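Local coordinates for sterol carrier protein 2 (Thermus thermophilus, PDB 2CX7) that probably binds sterols or other lipids and carries them between membranes, as members of the SCP-2 sterol transfer family do, at residues E6-A9 / Q10-R14. Sequence-based numbering, arbitrary orientation.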
# COMPACT_ATOMS: atom_id res chain seq x y z
N GLU A 6 4.13 12.40 -3.54
CA GLU A 6 5.26 12.31 -2.63
C GLU A 6 4.90 12.80 -1.23
O GLU A 6 5.30 12.21 -0.23
CB GLU A 6 6.45 13.10 -3.17
CG GLU A 6 7.76 12.77 -2.47
CD GLU A 6 8.05 11.28 -2.46
OE1 GLU A 6 7.32 10.54 -1.77
OE2 GLU A 6 8.99 10.85 -3.15
N ALA A 7 4.13 13.88 -1.17
CA ALA A 7 3.70 14.44 0.11
C ALA A 7 2.86 13.41 0.87
O ALA A 7 2.98 13.28 2.09
CB ALA A 7 2.90 15.72 -0.12
N TRP A 8 2.02 12.69 0.15
CA TRP A 8 1.16 11.68 0.76
C TRP A 8 2.02 10.54 1.28
O TRP A 8 1.88 10.11 2.42
CB TRP A 8 0.16 11.14 -0.27
CG TRP A 8 -0.93 10.32 0.33
CD1 TRP A 8 -2.09 10.78 0.89
CD2 TRP A 8 -0.95 8.90 0.51
NE1 TRP A 8 -2.83 9.74 1.39
CE2 TRP A 8 -2.15 8.57 1.18
CE3 TRP A 8 -0.06 7.87 0.17
CZ2 TRP A 8 -2.48 7.26 1.51
CZ3 TRP A 8 -0.39 6.56 0.50
CH2 TRP A 8 -1.60 6.26 1.17
N ALA A 9 2.93 10.06 0.43
CA ALA A 9 3.82 8.97 0.80
C ALA A 9 4.56 9.26 2.10
O ALA A 9 4.68 8.39 2.97
CB ALA A 9 4.81 8.71 -0.31
N GLN A 10 5.08 10.48 2.22
CA GLN A 10 5.80 10.89 3.42
C GLN A 10 4.88 10.94 4.62
O GLN A 10 5.25 10.48 5.71
CB GLN A 10 6.43 12.27 3.23
CG GLN A 10 7.56 12.33 2.22
CD GLN A 10 8.14 13.73 2.11
OE1 GLN A 10 8.56 14.32 3.10
NE2 GLN A 10 8.15 14.27 0.89
N ALA A 11 3.69 11.49 4.44
CA ALA A 11 2.74 11.60 5.54
C ALA A 11 2.28 10.21 5.98
O ALA A 11 1.98 9.99 7.15
CB ALA A 11 1.54 12.44 5.12
N TYR A 12 2.21 9.29 5.02
CA TYR A 12 1.77 7.92 5.30
C TYR A 12 2.82 7.18 6.13
O TYR A 12 2.49 6.52 7.11
CB TYR A 12 1.51 7.20 3.98
CG TYR A 12 0.98 5.79 4.09
CD1 TYR A 12 0.15 5.41 5.14
CD2 TYR A 12 1.24 4.86 3.08
CE1 TYR A 12 -0.42 4.13 5.18
CE2 TYR A 12 0.68 3.59 3.11
CZ TYR A 12 -0.15 3.24 4.16
OH TYR A 12 -0.75 2.00 4.15
N CYS A 13 4.08 7.30 5.74
CA CYS A 13 5.17 6.64 6.47
C CYS A 13 5.15 7.13 7.91
O CYS A 13 5.25 6.34 8.84
CB CYS A 13 6.52 6.97 5.81
SG CYS A 13 7.98 5.96 6.27
N ARG A 14 5.00 8.44 8.09
CA ARG A 14 4.96 9.01 9.43
C ARG A 14 3.77 8.47 10.22
O ARG A 14 3.92 8.10 11.39
CB ARG A 14 4.86 10.54 9.35
CG ARG A 14 4.86 11.21 10.70
CD ARG A 14 4.80 12.73 10.58
NE ARG A 14 4.91 13.36 11.89
CZ ARG A 14 4.69 14.65 12.12
NH1 ARG A 14 4.35 15.46 11.12
NH2 ARG A 14 4.80 15.14 13.35
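Gln10, Ala11, Tyr12 and Cys13 each give their backbone N-H to the carbonyl four residues earlier, on Glu6, Ala7, Trp8 and Ala9, the regular bonding of an alpha-helix. The bond from Tyr12 N to Trp8 O is 2.7 Å long; its donor lies nearly on the line of the C=O bond. The main side-chain contact is also an i to i+4 pair, Trp8 with Tyr12. Both have CG anti to the backbone N (chi1 -168° and -177°), which sends the two rings off the helix side by side in the same direction. They meet obliquely, with planes 39° apart and the centroid of the Trp8 six-membered ring 4.8 Å from that of Tyr12. The closest side-chain atoms are Trp8 CZ3 and Tyr12 CD2, at 3.5 Å. Trp8 CH2 sits over one face of the Tyr12 ring, displaced toward its rim. In return Tyr12 CB makes a CH-pi contact over a face of the indole, 4.2 Å from the centroid of its six-membered ring. Replacing Tyr12 with an alanine would probably open a gap beside the indole and leave Leu122 O without its hydroxyl partner. On another side of the helix, Gln10 crosses Glu6 at about a right angle, and Gln10 NE2 comes within 3.7 Å of Glu6 CG. The Glu6 carboxylate is engaged elsewhere: its OE1 accepts a hydrogen bond from Ala65 N on strand 59-67. Cys13 SG forms a disulfide with Cys60, tying the helix covalently to that same outermost strand. Trp8 and Ala9 rest on Val51, and Tyr12 on Leu53, both of strand 49-56. The two aromatic side chains also touch Ala126, packing helix 6-17 against the C-terminal helix 116-127 as well as the sheet.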